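Local coordinates for protein tRNA(Ile2) 2-agmatinylcytidine synthetase TiaS (PDB 6AGG) that uses ATP to attach agmatine to the wobble cytidine of an isoleucine tRNA, forming 2-agmatinylcytidine and switching the codon read from AUG to AUA, at residues E88-G93 with R135-R140; H284-I289 with A299-T304; L158-Y163 with V212-R217; P391-V396 with M411-R416. All blocks are in the same frame, centred on the assembly; numbering follows the deposited sequence.

Interaction 1: E88-G93 with R135-R140. With ACP (phosphomethylphosphonic acid adenylate ester), chain C.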
# COMPACT_ATOMS: atom_id res chain seq x y z
N GLU A 88 4.52 11.89 23.20
CA GLU A 88 4.71 13.21 22.62
C GLU A 88 4.37 13.26 21.14
O GLU A 88 4.12 14.34 20.60
CB GLU A 88 6.15 13.71 22.85
CG GLU A 88 7.15 12.60 23.10
CD GLU A 88 7.46 12.43 24.57
OE1 GLU A 88 8.49 12.97 25.02
OE2 GLU A 88 6.67 11.76 25.28
N LYS A 89 4.37 12.10 20.50
CA LYS A 89 4.01 12.03 19.09
C LYS A 89 2.51 11.82 18.91
O LYS A 89 1.97 12.00 17.81
CB LYS A 89 4.81 10.94 18.37
N THR A 90 1.84 11.44 20.01
CA THR A 90 0.39 11.27 19.99
C THR A 90 -0.34 12.60 20.22
O THR A 90 -0.08 13.31 21.21
CB THR A 90 -0.08 10.26 21.04
OG1 THR A 90 -1.50 10.13 20.98
CG2 THR A 90 0.30 10.74 22.42
N ASN A 91 -1.25 12.93 19.29
CA ASN A 91 -1.95 14.21 19.33
C ASN A 91 -3.36 14.14 18.77
O ASN A 91 -3.63 14.65 17.69
CB ASN A 91 -1.16 15.29 18.60
CG ASN A 91 0.07 15.72 19.36
OD1 ASN A 91 0.04 16.66 20.16
ND2 ASN A 91 1.17 15.02 19.12
N PRO A 92 -4.26 13.52 19.54
CA PRO A 92 -5.63 13.21 19.13
C PRO A 92 -6.40 14.40 18.57
O PRO A 92 -6.28 15.51 19.06
CB PRO A 92 -6.26 12.71 20.43
CG PRO A 92 -5.13 12.11 21.17
CD PRO A 92 -3.96 13.01 20.89
N GLY A 93 -7.17 14.13 17.52
CA GLY A 93 -8.06 15.12 16.96
C GLY A 93 -9.40 14.47 16.68
O GLY A 93 -9.46 13.29 16.32
N ARG A 135 -9.48 19.07 19.94
CA ARG A 135 -8.03 19.04 19.79
C ARG A 135 -7.47 18.87 21.19
O ARG A 135 -7.75 19.68 22.07
CB ARG A 135 -7.49 20.32 19.15
CG ARG A 135 -7.94 21.57 19.86
CD ARG A 135 -7.70 22.83 19.07
NE ARG A 135 -6.30 23.06 18.73
CZ ARG A 135 -5.84 24.23 18.30
NH1 ARG A 135 -6.67 25.26 18.20
NH2 ARG A 135 -4.55 24.38 17.99
N HIS A 136 -6.70 17.82 21.41
CA HIS A 136 -6.30 17.49 22.77
C HIS A 136 -4.92 17.98 23.17
O HIS A 136 -4.67 18.27 24.35
CB HIS A 136 -6.49 16.01 23.06
CG HIS A 136 -7.86 15.67 23.55
ND1 HIS A 136 -8.94 15.56 22.70
CD2 HIS A 136 -8.33 15.45 24.80
CE1 HIS A 136 -10.02 15.27 23.41
NE2 HIS A 136 -9.68 15.19 24.69
N LYS A 137 -4.01 18.08 22.21
CA LYS A 137 -2.68 18.59 22.51
C LYS A 137 -2.24 19.48 21.38
O LYS A 137 -2.78 20.58 21.19
CB LYS A 137 -1.70 17.43 22.73
CG LYS A 137 -2.03 16.61 23.99
CD LYS A 137 -1.33 15.27 24.04
CE LYS A 137 0.17 15.42 23.95
NZ LYS A 137 0.85 14.13 24.20
N LYS A 138 -1.26 19.02 20.61
CA LYS A 138 -1.09 19.57 19.29
C LYS A 138 -2.30 19.03 18.55
O LYS A 138 -2.62 17.84 18.67
CB LYS A 138 0.21 19.08 18.66
CG LYS A 138 0.81 20.06 17.68
CD LYS A 138 2.23 19.65 17.33
CE LYS A 138 2.86 20.64 16.37
NZ LYS A 138 2.79 22.05 16.86
N GLY A 139 -3.03 19.88 17.84
CA GLY A 139 -4.25 19.43 17.21
C GLY A 139 -3.98 18.74 15.89
O GLY A 139 -4.68 18.98 14.90
N ARG A 140 -2.95 17.90 15.85
CA ARG A 140 -2.48 17.36 14.60
C ARG A 140 -3.45 16.30 14.07
O ARG A 140 -3.61 16.16 12.86
CB ARG A 140 -1.06 16.78 14.72
CG ARG A 140 -0.36 16.65 13.36
CD ARG A 140 0.91 15.81 13.41
NE ARG A 140 1.93 16.37 14.29
CZ ARG A 140 2.84 17.26 13.91
NH1 ARG A 140 2.85 17.71 12.66
NH2 ARG A 140 3.74 17.71 14.78
PG ACP C . -1.77 3.56 13.66
O1G ACP C . -2.56 3.27 15.02
O2G ACP C . -0.61 2.82 14.62
O3G ACP C . -2.54 2.06 13.24
PB ACP C . -2.01 6.98 11.63
O1B ACP C . -2.87 6.48 11.06
O2B ACP C . -0.85 6.76 10.88
C3B ACP C . -1.82 5.33 12.68
PA ACP C . -0.85 8.77 13.42
O1A ACP C . -0.36 8.67 14.70
O2A ACP C . -2.21 9.26 13.46
O3A ACP C . -0.79 7.36 12.73
O5' ACP C . 0.12 9.97 12.56
C5' ACP C . -0.59 10.77 11.56
C4' ACP C . -0.71 12.25 11.81
O4' ACP C . -0.36 12.89 10.63
C3' ACP C . -2.13 12.58 12.05
O3' ACP C . -2.17 13.69 12.93
C2' ACP C . -2.65 12.94 10.80
O2' ACP C . -3.79 13.81 10.94
C1' ACP C . -1.59 13.56 10.13
N9 ACP C . -1.68 13.45 8.63
C8 ACP C . -2.25 12.44 7.96
N7 ACP C . -2.10 12.70 6.64
C5 ACP C . -1.43 13.87 6.48
C6 ACP C . -1.00 14.62 5.35
N6 ACP C . -1.24 14.21 4.07
N1 ACP C . -0.33 15.78 5.58
C2 ACP C . -0.07 16.22 6.82
N3 ACP C . -0.47 15.52 7.89
C4 ACP C . -1.14 14.36 7.75
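Asn91 turns its amide toward Lys137 and Lys138 where two loops of the TCKD domain meet, just beyond the antiparallel pairing of strands 93-98 and 133-135. Gly93 and Arg135 make the bridge between those strands, a non-hydrogen-bonded pair, and the loops part from it. The side chain of Asn91 crosses that of Lys138 at a slant: CG lies anti to the carbonyl carbon (chi1 -71°), which brings OD1 up to the backbone of the other loop. Lys138 N donates to OD1 at 2.7 Å, although the position of this oxygen is less certain. On the far branch of the amide, ND2 makes weak bonds back to Glu88 O and Lys89 O, which is consistent with the amide being held in this orientation, though only weakly at ND2. The Lys137 chain crosses Thr90 at an angle. A bend at chi3 (57°) brings its ammonium group to the Thr90 carbonyl, where NZ and Thr90 O form a weak 3.2 Å bond; the stronger partner of NZ is Leu85 O. Farther along, His136 N bonds weakly to Pro92 O at 3.3 Å. The CB atoms of His136 and Pro92 lie 4.2 Å apart. Thr90 and Asn91, both buried, also lie near the magnesium and nucleotide site: Asn91 N bonds to Asp9, and the Thr90 side chain stands about 6 Å from a bound magnesium ion. Arg140 faces the nucleotide analogue ACP from the other loop. Its CG comes 3.5 Å from the ribose O3' of ACP, and its carbonyl O accepts a hydrogen bond from O2' of ACP at 3.0 Å.

Interaction 2: H284-I289 with A299-T304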
# COMPACT_ATOMS: atom_id res chain seq x y z
N HIS A 284 19.51 -4.13 -2.15
CA HIS A 284 18.69 -3.24 -2.96
C HIS A 284 19.15 -3.24 -4.41
O HIS A 284 20.30 -3.56 -4.71
CB HIS A 284 18.73 -1.82 -2.40
CG HIS A 284 18.57 -1.76 -0.91
ND1 HIS A 284 17.84 -2.68 -0.20
CD2 HIS A 284 19.06 -0.88 0.00
CE1 HIS A 284 17.88 -2.38 1.08
NE2 HIS A 284 18.61 -1.29 1.23
N VAL A 285 18.24 -2.86 -5.30
CA VAL A 285 18.54 -2.80 -6.72
C VAL A 285 18.08 -1.46 -7.26
O VAL A 285 16.89 -1.16 -7.27
CB VAL A 285 17.83 -3.92 -7.48
CG1 VAL A 285 18.69 -4.39 -8.65
CG2 VAL A 285 17.52 -5.08 -6.55
N PHE A 286 19.03 -0.65 -7.70
CA PHE A 286 18.73 0.68 -8.23
C PHE A 286 18.80 0.69 -9.75
O PHE A 286 19.47 -0.15 -10.35
CB PHE A 286 19.75 1.69 -7.71
CG PHE A 286 19.69 1.92 -6.24
CD1 PHE A 286 20.86 2.14 -5.52
CD2 PHE A 286 18.48 1.93 -5.57
CE1 PHE A 286 20.81 2.35 -4.15
CE2 PHE A 286 18.43 2.15 -4.21
CZ PHE A 286 19.59 2.36 -3.50
N PHE A 287 18.12 1.65 -10.36
CA PHE A 287 18.25 1.89 -11.79
C PHE A 287 17.56 3.21 -12.12
O PHE A 287 16.80 3.73 -11.29
CB PHE A 287 17.66 0.73 -12.60
CG PHE A 287 16.17 0.63 -12.51
CD1 PHE A 287 15.37 1.22 -13.47
CD2 PHE A 287 15.57 -0.05 -11.46
CE1 PHE A 287 13.99 1.14 -13.38
CE2 PHE A 287 14.19 -0.15 -11.37
CZ PHE A 287 13.40 0.45 -12.33
N GLU A 288 17.83 3.74 -13.31
CA GLU A 288 17.26 5.03 -13.70
C GLU A 288 16.54 5.00 -15.04
O GLU A 288 16.83 4.16 -15.89
CB GLU A 288 18.33 6.13 -13.68
CG GLU A 288 18.84 6.46 -12.28
CD GLU A 288 19.69 7.72 -12.24
OE1 GLU A 288 19.82 8.40 -13.28
OE2 GLU A 288 20.23 8.03 -11.15
N ILE A 289 15.61 5.93 -15.22
CA ILE A 289 14.82 6.01 -16.44
C ILE A 289 14.59 7.45 -16.89
O ILE A 289 14.65 8.39 -16.09
CB ILE A 289 13.46 5.30 -16.28
CG1 ILE A 289 12.69 5.89 -15.10
CG2 ILE A 289 13.65 3.81 -16.08
CD1 ILE A 289 11.31 5.30 -14.95
N ALA A 299 13.93 2.35 -7.32
CA ALA A 299 14.54 1.32 -6.50
C ALA A 299 13.56 0.28 -6.00
O ALA A 299 12.44 0.61 -5.59
CB ALA A 299 15.27 1.95 -5.32
N ALA A 300 13.98 -0.98 -6.03
CA ALA A 300 13.31 -2.03 -5.28
C ALA A 300 14.15 -2.34 -4.03
O ALA A 300 15.30 -2.77 -4.12
CB ALA A 300 13.13 -3.27 -6.14
N PHE A 301 13.58 -2.10 -2.85
CA PHE A 301 14.33 -2.35 -1.63
C PHE A 301 14.33 -3.84 -1.26
O PHE A 301 13.54 -4.62 -1.79
CB PHE A 301 13.82 -1.48 -0.48
CG PHE A 301 14.06 -0.01 -0.68
CD1 PHE A 301 15.36 0.49 -0.68
CD2 PHE A 301 13.01 0.86 -0.89
CE1 PHE A 301 15.59 1.84 -0.87
CE2 PHE A 301 13.24 2.21 -1.08
CZ PHE A 301 14.54 2.70 -1.07
N GLU A 302 15.24 -4.22 -0.37
CA GLU A 302 15.41 -5.62 0.01
C GLU A 302 14.11 -6.32 0.42
O GLU A 302 13.86 -7.45 0.00
CB GLU A 302 16.46 -5.75 1.11
CG GLU A 302 16.80 -7.19 1.48
CD GLU A 302 15.99 -7.70 2.66
OE1 GLU A 302 15.53 -6.87 3.48
OE2 GLU A 302 15.83 -8.93 2.78
N PRO A 303 13.28 -5.66 1.24
CA PRO A 303 12.03 -6.26 1.69
C PRO A 303 11.10 -6.72 0.56
O PRO A 303 10.21 -7.54 0.80
CB PRO A 303 11.37 -5.14 2.50
CG PRO A 303 12.50 -4.31 2.98
CD PRO A 303 13.52 -4.35 1.87
N THR A 304 11.29 -6.20 -0.65
CA THR A 304 10.50 -6.67 -1.79
C THR A 304 10.94 -8.08 -2.17
O THR A 304 10.23 -8.79 -2.89
CB THR A 304 10.62 -5.74 -3.02
OG1 THR A 304 12.00 -5.61 -3.39
CG2 THR A 304 10.04 -4.36 -2.71
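His284 ND1 accepts the backbone N-H of Glu302 at 3.0 Å, a bent bond (138° at the hydrogen) whose donor is tilted 25° out of the imidazole plane. CG of His284 stands anti to its carbonyl carbon, and the ring reaches across to the start of the short 3-10 turn 302-304. One face of the same ring receives Phe301: CD1 lies over the centre of the imidazole, 3.9 Å from His284 CG, in a T-shaped pair with planes at 88°. Replacing His284 by alanine is likely to leave Glu302 N without this acceptor and the Phe301 edge without the face it meets. Next along the hairpin, Val285 and Ala300 form a hydrogen-bonded antiparallel pair, N to O at 3.2 Å in both directions. Phe286 and Ala299 follow as a non-hydrogen-bonded pair, and here the methyl CB of Ala299 lies in the plane of the phenyl ring, at its edge, 3.2 Å from Phe286 CD2. Phe286 also makes an edge-to-face pair with Tyr278. The paired residues lie on the hairpin 285-291/294-300 of the OB fold, within its nucleic-acid-binding region, and the 3-10 turn follows its second strand. Helix 307-312 packs on Val285 and Phe287, strand 330-333 runs parallel to 294-300 and touches Ala299 and Phe301, and strand 265-273 pairs with 285-291.

Interaction 3: L158-Y163 with V212-R217. With AG2 (agmatine), chain D.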
# COMPACT_ATOMS: atom_id res chain seq x y z
N LEU A 158 -12.75 -3.94 2.11
CA LEU A 158 -13.17 -4.16 3.48
C LEU A 158 -12.05 -4.79 4.30
O LEU A 158 -11.23 -5.55 3.77
CB LEU A 158 -14.44 -5.00 3.51
CG LEU A 158 -15.59 -4.43 2.69
CD1 LEU A 158 -16.81 -5.30 2.77
CD2 LEU A 158 -15.93 -3.03 3.13
N GLU A 159 -11.99 -4.43 5.58
CA GLU A 159 -11.11 -5.14 6.50
C GLU A 159 -11.86 -5.52 7.77
O GLU A 159 -12.49 -4.68 8.42
CB GLU A 159 -9.83 -4.37 6.81
CG GLU A 159 -8.71 -5.27 7.32
CD GLU A 159 -7.38 -4.55 7.42
OE1 GLU A 159 -7.31 -3.36 7.03
OE2 GLU A 159 -6.39 -5.17 7.89
N LEU A 160 -11.82 -6.80 8.08
CA LEU A 160 -12.39 -7.30 9.30
C LEU A 160 -11.26 -7.26 10.33
O LEU A 160 -10.34 -8.08 10.28
CB LEU A 160 -12.95 -8.71 9.07
CG LEU A 160 -13.58 -9.45 10.26
CD1 LEU A 160 -14.83 -10.20 9.83
CD2 LEU A 160 -12.56 -10.40 10.88
N ILE A 161 -11.31 -6.27 11.21
CA ILE A 161 -10.32 -6.14 12.27
C ILE A 161 -10.78 -6.91 13.50
O ILE A 161 -11.81 -6.58 14.09
CB ILE A 161 -10.11 -4.67 12.71
CG1 ILE A 161 -9.85 -3.76 11.50
CG2 ILE A 161 -8.98 -4.60 13.73
CD1 ILE A 161 -8.37 -3.58 11.14
N ALA A 162 -10.02 -7.94 13.87
CA ALA A 162 -10.27 -8.63 15.12
C ALA A 162 -9.42 -8.00 16.25
O ALA A 162 -8.32 -7.49 16.01
CB ALA A 162 -9.98 -10.10 14.98
N TYR A 163 -9.94 -8.02 17.48
CA TYR A 163 -9.22 -7.39 18.59
C TYR A 163 -8.97 -8.34 19.78
O TYR A 163 -9.80 -9.20 20.10
CB TYR A 163 -9.93 -6.12 19.05
CG TYR A 163 -9.99 -5.00 18.02
CD1 TYR A 163 -8.89 -4.19 17.79
CD2 TYR A 163 -11.16 -4.73 17.31
CE1 TYR A 163 -8.94 -3.15 16.87
CE2 TYR A 163 -11.21 -3.70 16.39
CZ TYR A 163 -10.10 -2.90 16.17
OH TYR A 163 -10.14 -1.87 15.24
N VAL A 212 -4.90 -5.03 18.15
CA VAL A 212 -5.31 -5.80 16.98
C VAL A 212 -4.78 -7.23 16.99
O VAL A 212 -3.57 -7.45 17.12
CB VAL A 212 -4.95 -5.06 15.65
CG1 VAL A 212 -5.10 -6.01 14.42
CG2 VAL A 212 -5.78 -3.77 15.51
N LEU A 213 -5.69 -8.19 16.86
CA LEU A 213 -5.32 -9.60 16.71
C LEU A 213 -4.95 -9.88 15.25
O LEU A 213 -3.80 -10.19 14.93
CB LEU A 213 -6.48 -10.50 17.12
CG LEU A 213 -6.13 -11.87 17.72
CD1 LEU A 213 -7.20 -12.90 17.36
CD2 LEU A 213 -4.74 -12.37 17.31
N TYR A 214 -5.95 -9.77 14.38
CA TYR A 214 -5.73 -9.82 12.95
C TYR A 214 -6.66 -8.83 12.25
O TYR A 214 -7.74 -8.52 12.75
CB TYR A 214 -5.95 -11.24 12.39
CG TYR A 214 -7.35 -11.78 12.62
CD1 TYR A 214 -7.58 -12.74 13.59
CD2 TYR A 214 -8.42 -11.33 11.87
CE1 TYR A 214 -8.85 -13.24 13.82
CE2 TYR A 214 -9.70 -11.82 12.08
CZ TYR A 214 -9.91 -12.78 13.06
OH TYR A 214 -11.17 -13.29 13.29
N GLY A 215 -6.20 -8.33 11.11
CA GLY A 215 -7.01 -7.53 10.21
C GLY A 215 -7.05 -8.23 8.87
O GLY A 215 -6.02 -8.38 8.20
N ILE A 216 -8.23 -8.68 8.48
CA ILE A 216 -8.38 -9.44 7.24
C ILE A 216 -9.03 -8.62 6.13
O ILE A 216 -10.14 -8.13 6.29
CB ILE A 216 -9.18 -10.73 7.47
CG1 ILE A 216 -8.33 -11.77 8.21
CG2 ILE A 216 -9.67 -11.32 6.16
CD1 ILE A 216 -9.15 -12.82 8.93
N ARG A 217 -8.32 -8.48 5.01
CA ARG A 217 -8.82 -7.71 3.86
C ARG A 217 -9.58 -8.55 2.83
O ARG A 217 -9.20 -9.68 2.51
CB ARG A 217 -7.68 -6.95 3.19
CG ARG A 217 -7.29 -5.67 3.90
CD ARG A 217 -5.78 -5.53 3.96
NE ARG A 217 -5.37 -4.18 4.32
CZ ARG A 217 -4.11 -3.81 4.47
NH1 ARG A 217 -3.13 -4.68 4.30
NH2 ARG A 217 -3.82 -2.56 4.79
N AG2 D . 3.52 -5.44 5.91
CA AG2 D . 2.44 -6.10 5.21
CB AG2 D . 1.07 -5.97 5.78
CG AG2 D . -0.10 -6.42 4.97
CD AG2 D . -1.41 -6.57 5.67
NE AG2 D . -2.27 -7.65 5.31
CZ AG2 D . -3.55 -7.80 5.95
NH1 AG2 D . -3.94 -6.95 6.87
NH2 AG2 D . -4.32 -8.79 5.62
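Glu159 reaches across to the neighbouring strand, between Arg217 and Gly215, and each step of its chain finds a partner. CB lies 3.8 Å from Ile216 O and a little farther from Arg217 CG. CG, anti to the backbone N (chi1 -158°), rests 3.4 Å from Ile216 O, and the chain runs on extended to the carboxylate. There OE1 forms a salt bridge with Arg217 NE at 3.4 Å, the carboxylate and guanidinium planes 34° apart. OE2 lies over a face of that guanidinium and close to Gly215 O; agmatine NH1 approaches both acceptors, bonding to Gly215 O at 2.9 Å and weakly to Glu159 OE2 at 3.2 Å. The absence of a side chain at Gly215 allows the carboxylate so near its backbone. Arg217 NH2 has a further partner in His403, and Asp193 O also binds the agmatine. Along the strands, Leu160 and Ile216 exchange N-H to O bonds, and Ala162 N bonds to Tyr214 O. On the side away from the ligand, the methyl CB of Ala162 sits over the centre of the Tyr214 ring, a CH-pi contact 3.3 Å from the centroid, while Leu160 CD2 meets the ring edge. The register slips by one residue between Ile161 and Tyr163, where Tyr163 CE1 touches Val212 CG2 at 3.5 Å. The arrangement is an antiparallel strand pair with a beta bulge at one margin of the mixed sheet, in the FLD range, its Glu159-Gly215-Arg217 side forming part of the agmatine site.

Interaction 4: P391-V396 with M411-R416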
# COMPACT_ATOMS: atom_id res chain seq x y z
N PRO A 391 6.52 -9.14 -21.12
CA PRO A 391 5.86 -7.86 -20.89
C PRO A 391 4.79 -8.00 -19.83
O PRO A 391 4.50 -9.11 -19.40
CB PRO A 391 5.22 -7.56 -22.24
CG PRO A 391 6.13 -8.21 -23.23
CD PRO A 391 6.61 -9.47 -22.56
N GLY A 392 4.20 -6.88 -19.40
CA GLY A 392 3.10 -6.95 -18.47
C GLY A 392 3.42 -6.44 -17.08
O GLY A 392 4.37 -5.67 -16.89
N PHE A 393 2.63 -6.89 -16.11
CA PHE A 393 2.63 -6.32 -14.76
C PHE A 393 3.28 -7.23 -13.71
O PHE A 393 3.08 -8.44 -13.70
CB PHE A 393 1.19 -6.01 -14.33
CG PHE A 393 0.54 -4.91 -15.12
CD1 PHE A 393 0.69 -3.59 -14.75
CD2 PHE A 393 -0.23 -5.19 -16.24
CE1 PHE A 393 0.10 -2.57 -15.47
CE2 PHE A 393 -0.82 -4.18 -16.97
CZ PHE A 393 -0.66 -2.87 -16.58
N TYR A 394 4.05 -6.62 -12.81
CA TYR A 394 4.64 -7.34 -11.68
C TYR A 394 4.53 -6.54 -10.40
O TYR A 394 4.78 -5.33 -10.38
CB TYR A 394 6.10 -7.67 -11.96
CG TYR A 394 6.30 -8.50 -13.22
CD1 TYR A 394 6.22 -9.88 -13.17
CD2 TYR A 394 6.56 -7.89 -14.44
CE1 TYR A 394 6.40 -10.64 -14.30
CE2 TYR A 394 6.74 -8.65 -15.59
CZ TYR A 394 6.65 -10.02 -15.51
OH TYR A 394 6.83 -10.79 -16.64
N GLU A 395 4.15 -7.21 -9.32
CA GLU A 395 3.98 -6.57 -8.02
C GLU A 395 4.91 -7.18 -6.99
O GLU A 395 5.44 -8.27 -7.20
CB GLU A 395 2.53 -6.69 -7.56
CG GLU A 395 2.04 -8.12 -7.41
CD GLU A 395 0.59 -8.17 -6.95
OE1 GLU A 395 0.04 -9.29 -6.79
OE2 GLU A 395 -0.01 -7.09 -6.75
N VAL A 396 5.11 -6.47 -5.87
CA VAL A 396 5.89 -7.00 -4.77
C VAL A 396 5.06 -8.07 -4.06
O VAL A 396 3.85 -8.16 -4.29
CB VAL A 396 6.32 -5.89 -3.76
CG1 VAL A 396 7.00 -4.75 -4.50
CG2 VAL A 396 5.14 -5.39 -2.91
N MET A 411 -6.82 -5.81 -10.55
CA MET A 411 -6.80 -5.01 -11.76
C MET A 411 -7.19 -5.88 -12.96
O MET A 411 -6.64 -6.96 -13.13
CB MET A 411 -5.43 -4.38 -11.96
CG MET A 411 -4.86 -3.76 -10.70
SD MET A 411 -3.16 -3.21 -10.91
CE MET A 411 -3.35 -2.08 -12.28
N ASN A 412 -8.14 -5.41 -13.76
CA ASN A 412 -8.64 -6.20 -14.88
C ASN A 412 -7.57 -6.54 -15.92
O ASN A 412 -7.49 -7.67 -16.39
CB ASN A 412 -9.82 -5.50 -15.55
CG ASN A 412 -10.93 -5.16 -14.57
OD1 ASN A 412 -10.99 -5.72 -13.48
ND2 ASN A 412 -11.81 -4.25 -14.97
N VAL A 413 -6.74 -5.55 -16.24
CA VAL A 413 -5.66 -5.65 -17.22
C VAL A 413 -5.01 -7.02 -17.44
O VAL A 413 -5.10 -7.92 -16.60
CB VAL A 413 -4.54 -4.64 -16.89
CG1 VAL A 413 -5.13 -3.26 -16.68
CG2 VAL A 413 -3.77 -5.10 -15.65
N GLU A 414 -4.32 -7.15 -18.57
CA GLU A 414 -3.66 -8.38 -18.95
C GLU A 414 -2.18 -8.39 -18.55
O GLU A 414 -1.59 -7.34 -18.28
CB GLU A 414 -3.76 -8.58 -20.47
CG GLU A 414 -5.14 -8.32 -21.06
CD GLU A 414 -6.04 -9.55 -21.06
OE1 GLU A 414 -7.26 -9.39 -21.31
OE2 GLU A 414 -5.53 -10.66 -20.82
N GLY A 415 -1.58 -9.58 -18.52
CA GLY A 415 -0.15 -9.71 -18.33
C GLY A 415 0.24 -9.76 -16.87
O GLY A 415 1.42 -9.60 -16.55
N ARG A 416 -0.74 -9.98 -16.01
CA ARG A 416 -0.51 -9.96 -14.56
C ARG A 416 0.22 -11.21 -14.09
O ARG A 416 -0.24 -12.33 -14.29
CB ARG A 416 -1.84 -9.83 -13.81
CG ARG A 416 -2.65 -8.58 -14.15
CD ARG A 416 -3.98 -8.60 -13.42
NE ARG A 416 -4.86 -9.68 -13.87
CZ ARG A 416 -5.87 -10.17 -13.16
NH1 ARG A 416 -6.13 -9.70 -11.95
NH2 ARG A 416 -6.62 -11.15 -13.66
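Phe393 and Arg416 are joined by a single backbone bridge, with their CA atoms 4.8 Å apart, where the irregular loop 411-416 runs past the short strand 392-395. Phe393 N donates to Gly415 O at 3.0 Å (157° at the hydrogen), although the place of that oxygen is less sure. A glycine stands on each side: Gly392 (phi 110°) has a backbone shape that would jam a side chain against the preceding carbonyl, and Gly415 (phi 87°) lies on the positive side too, so the chains can approach to 4.3 Å between their CA atoms. Phe393 carries the side-chain contact. With CG anti to its carbonyl carbon, the ring extends toward the loop and presents an edge to Glu414 O, which lies in the ring plane 3.3 Å from CD2. Val413 meets it at about a right angle, its CG2 branch 3.4 Å from Phe393 CE2. A serine in place of Phe393 would probably leave Val413 CG2 without its apolar partner and open a gap between strand and loop. Phe393 also touches Leu408, and its carbonyl O accepts a bond from His417 ND1. Arg416 points away from the strand, its NH1 bonded to Leu408 O. This is a surface contact in which the C-terminal chain folds back on strand 392-395, an antiparallel addition beside strand 335-338 to the sheet that carries the OB-fold strands.

From the N terminus, interaction 1 comes first, closing a loop of 41 mostly helical residues beside strand 133-135, one outermost strand of the eight-stranded sheet. Interaction 3 follows, bringing strand 212-218, the other outermost strand, back to 157-163 across 48 residues; the two contacts thus tie up opposite margins of one sheet, their nearest atoms about 15 Å apart. Interaction 2 closes a tight hairpin in the OB fold, and interaction 4 folds the C-terminal chain over a 14-residue loop. All four run in series, none nested or crossed. Interactions 2 and 4 share the second sheet and meet where Thr304 CG2 packs 3.5 Å from Val396 CG1.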